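Alcohol dehydrogenase superfamily protein (Novosphingobium aromaticivorans, PDB 3GAZ) is probably an NADP-dependent oxidoreductase of the medium-chain dehydrogenase/reductase superfamily, with its substrate unknown. Local coordinates at residues Q152-V163 / G216-L224; F233-S244 / P255-V266. All coordinates share one frame; numbering follows the deposited sequence.

Interaction 1. Residues Q152-V163 / G216-L224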
loop_
_atom_site.group_PDB
_atom_site.type_symbol
_atom_site.label_atom_id
_atom_site.label_comp_id
_atom_site.label_asym_id
_atom_site.label_seq_id
_atom_site.Cartn_x
_atom_site.Cartn_y
_atom_site.Cartn_z
ATOM N N GLN A 152 33.925 2.780 -20.383
ATOM C CA GLN A 152 33.789 1.428 -19.856
ATOM C C GLN A 152 33.023 0.546 -20.826
ATOM O O GLN A 152 32.178 1.024 -21.582
ATOM C CB GLN A 152 33.055 1.429 -18.513
ATOM C CG GLN A 152 33.843 2.006 -17.350
ATOM C CD GLN A 152 33.086 1.898 -16.039
ATOM O OE1 GLN A 152 31.918 2.281 -15.951
ATOM N NE2 GLN A 152 33.748 1.380 -15.011
ATOM N N THR A 153 33.330 -0.743 -20.810
ATOM C CA THR A 153 32.636 -1.687 -21.668
ATOM C C THR A 153 31.418 -2.144 -20.881
ATOM O O THR A 153 31.536 -2.546 -19.720
ATOM C CB THR A 153 33.517 -2.897 -22.006
ATOM O OG1 THR A 153 34.016 -3.478 -20.795
ATOM C CG2 THR A 153 34.681 -2.472 -22.894
ATOM N N VAL A 154 30.251 -2.068 -21.511
ATOM C CA VAL A 154 29.006 -2.450 -20.857
ATOM C C VAL A 154 28.257 -3.503 -21.656
ATOM O O VAL A 154 28.085 -3.370 -22.863
ATOM C CB VAL A 154 28.072 -1.221 -20.670
ATOM C CG1 VAL A 154 26.733 -1.659 -20.087
ATOM C CG2 VAL A 154 28.736 -0.196 -19.762
ATOM N N LEU A 155 27.816 -4.550 -20.969
ATOM C CA LEU A 155 27.063 -5.623 -21.601
ATOM C C LEU A 155 25.642 -5.620 -21.047
ATOM O O LEU A 155 25.440 -5.789 -19.841
ATOM C CB LEU A 155 27.709 -6.978 -21.303
ATOM C CG LEU A 155 26.903 -8.193 -21.773
ATOM C CD1 LEU A 155 26.823 -8.195 -23.295
ATOM C CD2 LEU A 155 27.542 -9.473 -21.257
ATOM N N ILE A 156 24.665 -5.407 -21.922
ATOM C CA ILE A 156 23.269 -5.411 -21.511
ATOM C C ILE A 156 22.658 -6.740 -21.933
ATOM O O ILE A 156 22.622 -7.055 -23.122
ATOM C CB ILE A 156 22.457 -4.277 -22.184
ATOM C CG1 ILE A 156 23.062 -2.915 -21.843
ATOM C CG2 ILE A 156 20.996 -4.354 -21.735
ATOM C CD1 ILE A 156 23.047 -2.587 -20.365
ATOM N N GLN A 157 22.193 -7.519 -20.960
ATOM C CA GLN A 157 21.567 -8.815 -21.227
ATOM C C GLN A 157 20.080 -8.596 -21.489
ATOM O O GLN A 157 19.340 -8.201 -20.587
ATOM C CB GLN A 157 21.748 -9.744 -20.023
ATOM C CG GLN A 157 23.203 -9.967 -19.631
ATOM C CD GLN A 157 23.880 -11.050 -20.453
ATOM O OE1 GLN A 157 23.709 -11.124 -21.670
ATOM N NE2 GLN A 157 24.663 -11.895 -19.788
ATOM N N GLY A 158 19.646 -8.858 -22.720
ATOM C CA GLY A 158 18.252 -8.663 -23.083
ATOM C C GLY A 158 18.040 -7.255 -23.613
ATOM O O GLY A 158 17.124 -6.547 -23.187
ATOM N N GLY A 159 18.890 -6.861 -24.560
ATOM C CA GLY A 159 18.841 -5.529 -25.138
ATOM C C GLY A 159 17.568 -5.103 -25.848
ATOM O O GLY A 159 17.338 -3.914 -26.022
ATOM N N GLY A 160 16.752 -6.061 -26.276
ATOM C CA GLY A 160 15.515 -5.715 -26.953
ATOM C C GLY A 160 14.354 -5.527 -25.988
ATOM O O GLY A 160 13.318 -4.978 -26.363
ATOM N N GLY A 161 14.537 -5.966 -24.741
ATOM C CA GLY A 161 13.487 -5.863 -23.734
ATOM C C GLY A 161 13.224 -4.487 -23.137
ATOM O O GLY A 161 13.880 -3.499 -23.488
ATOM N N GLY A 162 12.266 -4.432 -22.214
ATOM C CA GLY A 162 11.893 -3.178 -21.576
ATOM C C GLY A 162 13.034 -2.392 -20.949
ATOM O O GLY A 162 13.324 -1.266 -21.358
ATOM N N VAL A 163 13.674 -2.976 -19.943
ATOM C CA VAL A 163 14.794 -2.318 -19.272
ATOM C C VAL A 163 16.012 -2.296 -20.194
ATOM O O VAL A 163 16.754 -1.316 -20.254
ATOM C CB VAL A 163 15.179 -3.072 -17.974
ATOM C CG1 VAL A 163 16.309 -2.348 -17.250
ATOM C CG2 VAL A 163 13.967 -3.195 -17.074
ATOM N N GLY A 216 36.499 -9.721 -20.527
ATOM C CA GLY A 216 35.175 -9.610 -19.947
ATOM C C GLY A 216 34.784 -8.147 -20.014
ATOM O O GLY A 216 35.541 -7.329 -20.538
ATOM N N PHE A 217 33.618 -7.808 -19.474
ATOM C CA PHE A 217 33.116 -6.435 -19.502
ATOM C C PHE A 217 33.191 -5.742 -18.135
ATOM O O PHE A 217 32.993 -6.379 -17.103
ATOM C CB PHE A 217 31.658 -6.441 -19.978
ATOM C CG PHE A 217 31.446 -7.145 -21.293
ATOM C CD1 PHE A 217 31.448 -6.434 -22.491
ATOM C CD2 PHE A 217 31.260 -8.523 -21.334
ATOM C CE1 PHE A 217 31.265 -7.089 -23.711
ATOM C CE2 PHE A 217 31.078 -9.186 -22.547
ATOM C CZ PHE A 217 31.081 -8.469 -23.736
ATOM N N ASP A 218 33.464 -4.437 -18.133
ATOM C CA ASP A 218 33.541 -3.679 -16.881
ATOM C C ASP A 218 32.209 -3.717 -16.131
ATOM O O ASP A 218 32.173 -3.821 -14.902
ATOM C CB ASP A 218 33.884 -2.210 -17.142
ATOM C CG ASP A 218 35.242 -2.019 -17.786
ATOM O OD1 ASP A 218 36.223 -2.631 -17.313
ATOM O OD2 ASP A 218 35.327 -1.241 -18.759
ATOM N N LEU A 219 31.115 -3.629 -16.884
ATOM C CA LEU A 219 29.780 -3.619 -16.294
ATOM C C LEU A 219 28.797 -4.516 -17.043
ATOM O O LEU A 219 28.706 -4.456 -18.266
ATOM C CB LEU A 219 29.255 -2.177 -16.282
ATOM C CG LEU A 219 27.859 -1.875 -15.729
ATOM C CD1 LEU A 219 27.744 -2.345 -14.278
ATOM C CD2 LEU A 219 27.618 -0.368 -15.825
ATOM N N VAL A 220 28.072 -5.358 -16.308
ATOM C CA VAL A 220 27.075 -6.237 -16.917
ATOM C C VAL A 220 25.704 -5.992 -16.286
ATOM O O VAL A 220 25.553 -6.081 -15.067
ATOM C CB VAL A 220 27.416 -7.730 -16.728
ATOM C CG1 VAL A 220 26.329 -8.593 -17.376
ATOM C CG2 VAL A 220 28.782 -8.050 -17.348
ATOM N N TYR A 221 24.709 -5.676 -17.109
ATOM C CA TYR A 221 23.370 -5.448 -16.585
ATOM C C TYR A 221 22.432 -6.578 -16.990
ATOM O O TYR A 221 22.075 -6.720 -18.159
ATOM C CB TYR A 221 22.792 -4.114 -17.078
ATOM C CG TYR A 221 21.623 -3.622 -16.236
ATOM C CD1 TYR A 221 20.604 -4.492 -15.845
ATOM C CD2 TYR A 221 21.543 -2.295 -15.826
ATOM C CE1 TYR A 221 19.533 -4.053 -15.063
ATOM C CE2 TYR A 221 20.474 -1.842 -15.042
ATOM C CZ TYR A 221 19.475 -2.728 -14.664
ATOM O OH TYR A 221 18.420 -2.297 -13.888
ATOM N N ASP A 222 22.040 -7.383 -16.007
ATOM C CA ASP A 222 21.129 -8.490 -16.233
ATOM C C ASP A 222 19.693 -7.996 -16.115
ATOM O O ASP A 222 19.275 -7.549 -15.048
ATOM C CB ASP A 222 21.373 -9.592 -15.195
ATOM C CG ASP A 222 20.255 -10.610 -15.157
ATOM O OD1 ASP A 222 19.800 -11.034 -16.239
ATOM O OD2 ASP A 222 19.830 -10.991 -14.046
ATOM N N THR A 223 18.938 -8.065 -17.209
ATOM C CA THR A 223 17.545 -7.632 -17.172
ATOM C C THR A 223 16.620 -8.835 -17.275
ATOM O O THR A 223 15.400 -8.678 -17.314
ATOM C CB THR A 223 17.185 -6.693 -18.344
ATOM O OG1 THR A 223 17.032 -7.466 -19.541
ATOM C CG2 THR A 223 18.258 -5.646 -18.546
ATOM N N LEU A 224 17.196 -10.033 -17.318
ATOM C CA LEU A 224 16.399 -11.247 -17.452
ATOM C C LEU A 224 16.344 -12.117 -16.195
ATOM O O LEU A 224 15.326 -12.749 -15.922
ATOM C CB LEU A 224 16.917 -12.067 -18.642
ATOM C CG LEU A 224 16.756 -11.371 -20.001
ATOM C CD1 LEU A 224 17.487 -12.141 -21.090
ATOM C CD2 LEU A 224 15.271 -11.257 -20.329
HETATM O O HOH W 1 36.335 -4.762 -21.193
HETATM O O HOH W 2 14.923 -6.067 -20.864
#
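D218 and T153 grip each other at one end of this strand pair. Their side chains stand at about a right angle. D218 OD2 takes the T153 backbone N on its anti side at 2.9 Å, while T153 OG1 accepts D218 N at 2.9 Å. OG1 can do this because it sits between its own backbone N and carbonyl carbon (chi1 53°). D218 OD1 makes a salt bridge with K237. Replaced by an alanine, D218 would lose its carboxylate, which is likely to leave T153 N without this acceptor and the K237 charge without its mate. Next along, L155 lays its CB over one face of the F217 ring, 3.9 Å from the centroid. Strands 153-157 and 219-222 run parallel, the first and fourth strands of a Rossmann-type sheet. The ladder runs from L219 N on T153 O to Q157 N on Y221 O. G158-G161 begins a glycine-rich turn, consistent with a dinucleotide-binding loop. I156 CD1 meets Y221 CB at 3.6 Å. The V163 side chain stands at about a right angle to that of Y221, whose OH bonds to T137 O. T223 OG1 donates to Q157 O at 2.6 Å, in the carbonyl plane. V163 and T223 lie alongside, pointing opposite ways, with V163 CG1 4.0 Å from T223 CG2.

Interaction 2. Residues F233-S244 / P255-V266; sequences FSAVKRFGHVVS and PLSFKQATYSGV
K259 NZ is held by two backbone carbonyls at the end of helix 227-235. F233 O and V236 O each receive it on a lone pair, in the carbonyl plane, both at 2.9 Å. S234 O is also close, at a doubtfully short 2.5 Å from NZ, which stands above that carbonyl plane. The lysine reaches them fully extended, chi2 to chi4 all near 180°. Its positive charge probably offsets the negative end of the helix dipole. R238 plays a similar part at the end of helix 254-258. Its NH1 and NH2 both close end-on on F258 O, which lies in the guanidinium plane, with NH1 at 2.8 Å. This helix ends in a Schellman motif at Q260. Q260 runs alongside F239, its amide turned 48° from the ring, and F239 N bonds to K259 O.

The aromatic side is built round F233. L256 CG sits over the centre of one face of its ring, 4.3 Å from the centroid. The edge of F233 points at the face of Y263 in an offset edge-to-face pair, planes at 80°. Among the residues of strands 240-244 and 262-265 that face the other way, H241 NE2 and S264 OG share a hydrogen bond of 2.7 Å. CG2 of T262 lies over the H241 ring, 4.2 Å from its centroid.

Strands 240-244 and 262-265 are parallel neighbours joined by a beta-alpha-beta crossover through helix 254-258. Strand 262-265 is the outermost on its side of the sheet within this chain. Strand 217-222 flanks 240-244 on its other side, and helix 227-235 packs against V242, S244 and Y263.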
loop_
_atom_site.group_PDB
_atom_site.type_symbol
_atom_site.label_atom_id
_atom_site.label_comp_id
_atom_site.label_asym_id
_atom_site.label_seq_id
_atom_site.Cartn_x
_atom_site.Cartn_y
_atom_site.Cartn_z
ATOM N N PHE A 233 27.700 -13.225 -14.390
ATOM C CA PHE A 233 28.839 -13.386 -13.494
ATOM C C PHE A 233 30.007 -13.922 -14.317
ATOM O O PHE A 233 31.168 -13.650 -14.023
ATOM C CB PHE A 233 28.523 -14.384 -12.373
ATOM C CG PHE A 233 27.529 -13.885 -11.348
ATOM C CD1 PHE A 233 27.176 -12.541 -11.274
ATOM C CD2 PHE A 233 27.003 -14.762 -10.406
ATOM C CE1 PHE A 233 26.307 -12.080 -10.275
ATOM C CE2 PHE A 233 26.134 -14.312 -9.404
ATOM C CZ PHE A 233 25.794 -12.966 -9.338
ATOM N N SER A 234 29.683 -14.689 -15.351
ATOM C CA SER A 234 30.697 -15.280 -16.213
ATOM C C SER A 234 31.324 -14.269 -17.180
ATOM O O SER A 234 32.513 -14.352 -17.491
ATOM C CB SER A 234 30.080 -16.446 -16.993
ATOM O OG SER A 234 31.038 -17.066 -17.828
ATOM N N ALA A 235 30.531 -13.302 -17.632
ATOM C CA ALA A 235 30.998 -12.290 -18.580
ATOM C C ALA A 235 31.695 -11.069 -17.975
ATOM O O ALA A 235 32.383 -10.336 -18.686
ATOM C CB ALA A 235 29.825 -11.825 -19.439
ATOM N N VAL A 236 31.519 -10.843 -16.675
ATOM C CA VAL A 236 32.119 -9.679 -16.025
ATOM C C VAL A 236 33.644 -9.762 -15.905
ATOM O O VAL A 236 34.208 -10.836 -15.698
ATOM C CB VAL A 236 31.485 -9.445 -14.617
ATOM C CG1 VAL A 236 31.944 -10.521 -13.638
ATOM C CG2 VAL A 236 31.827 -8.052 -14.107
ATOM N N LYS A 237 34.298 -8.611 -16.051
ATOM C CA LYS A 237 35.754 -8.500 -15.964
ATOM C C LYS A 237 36.179 -8.569 -14.499
ATOM O O LYS A 237 35.369 -8.324 -13.612
ATOM C CB LYS A 237 36.200 -7.164 -16.576
ATOM C CG LYS A 237 37.691 -6.863 -16.485
ATOM C CD LYS A 237 38.018 -5.483 -17.066
ATOM C CE LYS A 237 37.706 -5.410 -18.560
ATOM N NZ LYS A 237 37.914 -4.047 -19.138
ATOM N N ARG A 238 37.439 -8.918 -14.249
ATOM C CA ARG A 238 37.952 -8.988 -12.883
ATOM C C ARG A 238 37.809 -7.603 -12.266
ATOM O O ARG A 238 38.129 -6.605 -12.906
ATOM C CB ARG A 238 39.427 -9.415 -12.880
ATOM C CG ARG A 238 40.123 -9.295 -11.524
ATOM C CD ARG A 238 41.506 -9.926 -11.593
ATOM N NE ARG A 238 41.394 -11.319 -12.015
ATOM C CZ ARG A 238 40.842 -12.274 -11.273
ATOM N NH1 ARG A 238 40.368 -11.989 -10.066
ATOM N NH2 ARG A 238 40.727 -13.506 -11.753
ATOM N N PHE A 239 37.329 -7.555 -11.026
ATOM C CA PHE A 239 37.102 -6.297 -10.314
ATOM C C PHE A 239 35.889 -5.574 -10.910
ATOM O O PHE A 239 35.563 -4.454 -10.510
ATOM C CB PHE A 239 38.323 -5.366 -10.401
ATOM C CG PHE A 239 39.610 -5.983 -9.921
ATOM C CD1 PHE A 239 39.662 -6.693 -8.724
ATOM C CD2 PHE A 239 40.780 -5.832 -10.661
ATOM C CE1 PHE A 239 40.858 -7.242 -8.271
ATOM C CE2 PHE A 239 41.983 -6.375 -10.216
ATOM C CZ PHE A 239 42.021 -7.084 -9.019
ATOM N N GLY A 240 35.229 -6.224 -11.866
ATOM C CA GLY A 240 34.062 -5.637 -12.512
ATOM C C GLY A 240 32.808 -5.585 -11.654
ATOM O O GLY A 240 32.812 -6.014 -10.499
ATOM N N HIS A 241 31.720 -5.075 -12.230
ATOM C CA HIS A 241 30.456 -4.940 -11.509
ATOM C C HIS A 241 29.284 -5.512 -12.299
ATOM O O HIS A 241 29.144 -5.265 -13.495
ATOM C CB HIS A 241 30.202 -3.455 -11.212
ATOM C CG HIS A 241 29.177 -3.201 -10.145
ATOM N ND1 HIS A 241 29.061 -1.986 -9.505
ATOM C CD2 HIS A 241 28.220 -3.999 -9.609
ATOM C CE1 HIS A 241 28.082 -2.045 -8.619
ATOM N NE2 HIS A 241 27.554 -3.256 -8.662
ATOM N N VAL A 242 28.441 -6.276 -11.617
ATOM C CA VAL A 242 27.259 -6.865 -12.235
ATOM C C VAL A 242 26.019 -6.362 -11.493
ATOM O O VAL A 242 25.986 -6.366 -10.266
ATOM C CB VAL A 242 27.295 -8.413 -12.152
ATOM C CG1 VAL A 242 25.972 -8.999 -12.651
ATOM C CG2 VAL A 242 28.463 -8.955 -12.988
ATOM N N VAL A 243 25.015 -5.896 -12.229
ATOM C CA VAL A 243 23.786 -5.436 -11.585
ATOM C C VAL A 243 22.607 -6.184 -12.202
ATOM O O VAL A 243 22.659 -6.601 -13.362
ATOM C CB VAL A 243 23.573 -3.902 -11.747
ATOM C CG1 VAL A 243 24.793 -3.146 -11.229
ATOM C CG2 VAL A 243 23.310 -3.552 -13.203
ATOM N N SER A 244 21.552 -6.371 -11.420
ATOM C CA SER A 244 20.369 -7.065 -11.910
ATOM C C SER A 244 19.112 -6.474 -11.306
ATOM O O SER A 244 19.125 -5.994 -10.171
ATOM C CB SER A 244 20.436 -8.556 -11.560
ATOM O OG SER A 244 19.221 -9.208 -11.899
ATOM N N PRO A 255 32.062 -17.337 -8.758
ATOM C CA PRO A 255 32.655 -16.477 -9.789
ATOM C C PRO A 255 33.028 -15.074 -9.308
ATOM O O PRO A 255 34.016 -14.496 -9.766
ATOM C CB PRO A 255 31.579 -16.450 -10.869
ATOM C CG PRO A 255 30.985 -17.832 -10.764
ATOM C CD PRO A 255 30.841 -17.991 -9.261
ATOM N N LEU A 256 32.239 -14.527 -8.388
ATOM C CA LEU A 256 32.503 -13.191 -7.870
ATOM C C LEU A 256 33.754 -13.136 -7.006
ATOM O O LEU A 256 34.414 -12.099 -6.932
ATOM C CB LEU A 256 31.297 -12.676 -7.079
ATOM C CG LEU A 256 30.052 -12.402 -7.924
ATOM C CD1 LEU A 256 28.948 -11.851 -7.033
ATOM C CD2 LEU A 256 30.383 -11.409 -9.028
ATOM N N SER A 257 34.074 -14.243 -6.341
ATOM C CA SER A 257 35.277 -14.296 -5.523
ATOM C C SER A 257 36.476 -14.506 -6.438
ATOM O O SER A 257 37.474 -13.797 -6.335
ATOM C CB SER A 257 35.199 -15.443 -4.509
ATOM O OG SER A 257 34.234 -15.172 -3.514
ATOM N N PHE A 258 36.371 -15.487 -7.332
ATOM C CA PHE A 258 37.446 -15.780 -8.278
ATOM C C PHE A 258 37.832 -14.529 -9.047
ATOM O O PHE A 258 39.013 -14.281 -9.295
ATOM C CB PHE A 258 37.012 -16.848 -9.286
ATOM C CG PHE A 258 37.116 -18.252 -8.774
ATOM C CD1 PHE A 258 38.339 -18.759 -8.344
ATOM C CD2 PHE A 258 35.998 -19.081 -8.747
ATOM C CE1 PHE A 258 38.448 -20.075 -7.898
ATOM C CE2 PHE A 258 36.096 -20.396 -8.304
ATOM C CZ PHE A 258 37.324 -20.894 -7.879
ATOM N N LYS A 259 36.831 -13.743 -9.432
ATOM C CA LYS A 259 37.101 -12.526 -10.185
ATOM C C LYS A 259 37.162 -11.288 -9.311
ATOM O O LYS A 259 37.282 -10.178 -9.829
ATOM C CB LYS A 259 36.044 -12.318 -11.266
ATOM C CG LYS A 259 36.018 -13.384 -12.350
ATOM C CD LYS A 259 34.907 -13.055 -13.332
ATOM C CE LYS A 259 34.848 -14.007 -14.493
ATOM N NZ LYS A 259 33.699 -13.651 -15.372
ATOM N N GLN A 260 37.071 -11.470 -7.994
ATOM C CA GLN A 260 37.127 -10.340 -7.064
ATOM C C GLN A 260 36.197 -9.253 -7.583
ATOM O O GLN A 260 36.523 -8.070 -7.554
ATOM C CB GLN A 260 38.560 -9.810 -6.988
ATOM C CG GLN A 260 39.566 -10.835 -6.472
ATOM C CD GLN A 260 40.997 -10.478 -6.823
ATOM O OE1 GLN A 260 41.399 -10.554 -7.988
ATOM N NE2 GLN A 260 41.774 -10.078 -5.818
ATOM N N ALA A 261 35.028 -9.677 -8.047
ATOM C CA ALA A 261 34.046 -8.777 -8.631
ATOM C C ALA A 261 32.941 -8.359 -7.670
ATOM O O ALA A 261 32.872 -8.830 -6.534
ATOM C CB ALA A 261 33.443 -9.426 -9.872
ATOM N N THR A 262 32.061 -7.489 -8.155
ATOM C CA THR A 262 30.971 -6.969 -7.344
ATOM C C THR A 262 29.594 -7.114 -8.002
ATOM O O THR A 262 29.475 -7.082 -9.227
ATOM C CB THR A 262 31.236 -5.479 -7.024
ATOM O OG1 THR A 262 32.506 -5.351 -6.365
ATOM C CG2 THR A 262 30.155 -4.921 -6.127
ATOM N N TYR A 263 28.562 -7.279 -7.173
ATOM C CA TYR A 263 27.180 -7.415 -7.639
ATOM C C TYR A 263 26.256 -6.501 -6.826
ATOM O O TYR A 263 26.430 -6.355 -5.619
ATOM C CB TYR A 263 26.702 -8.867 -7.495
ATOM C CG TYR A 263 25.199 -9.023 -7.647
ATOM C CD1 TYR A 263 24.593 -8.980 -8.903
ATOM C CD2 TYR A 263 24.377 -9.138 -6.524
ATOM C CE1 TYR A 263 23.201 -9.048 -9.038
ATOM C CE2 TYR A 263 22.989 -9.197 -6.643
ATOM C CZ TYR A 263 22.408 -9.151 -7.899
ATOM O OH TYR A 263 21.037 -9.192 -8.012
ATOM N N SER A 264 25.280 -5.886 -7.489
ATOM C CA SER A 264 24.322 -5.012 -6.806
ATOM C C SER A 264 22.918 -5.317 -7.299
ATOM O O SER A 264 22.711 -5.572 -8.486
ATOM C CB SER A 264 24.625 -3.534 -7.074
ATOM O OG SER A 264 25.885 -3.151 -6.563
ATOM N N GLY A 265 21.951 -5.290 -6.389
ATOM C CA GLY A 265 20.579 -5.554 -6.780
ATOM C C GLY A 265 19.839 -4.266 -7.084
ATOM O O GLY A 265 20.243 -3.195 -6.633
ATOM N N VAL A 266 18.760 -4.364 -7.855
ATOM C CA VAL A 266 17.954 -3.196 -8.203
ATOM C C VAL A 266 16.491 -3.510 -7.902
ATOM O O VAL A 266 15.980 -4.547 -8.322
ATOM C CB VAL A 266 18.077 -2.834 -9.704
ATOM C CG1 VAL A 266 17.169 -1.646 -10.031
ATOM C CG2 VAL A 266 19.524 -2.492 -10.044
HETATM O O HOH W 3 34.977 -5.475 -7.508
#

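Interactions 1 and 2 lie in one six-stranded parallel sheet, their centres about 12 Å apart. The strand order is 196-199, 177-182, 153-157, 217-222, 240-244, 262-265. Interaction 1 joins the third and fourth of these and interaction 2 the last two, so the pairs sit side by side. Along the chain they come in series, with helix 227-235 leading from strand 217-222 into interaction 2. The seam between them is closed by probable backbone bonds, D222 N to V243 O and F217 O to K237 N, and by Y221 packing on V243. Together they carry the sheet from its centre to one edge, in what is probably the nucleotide-binding domain.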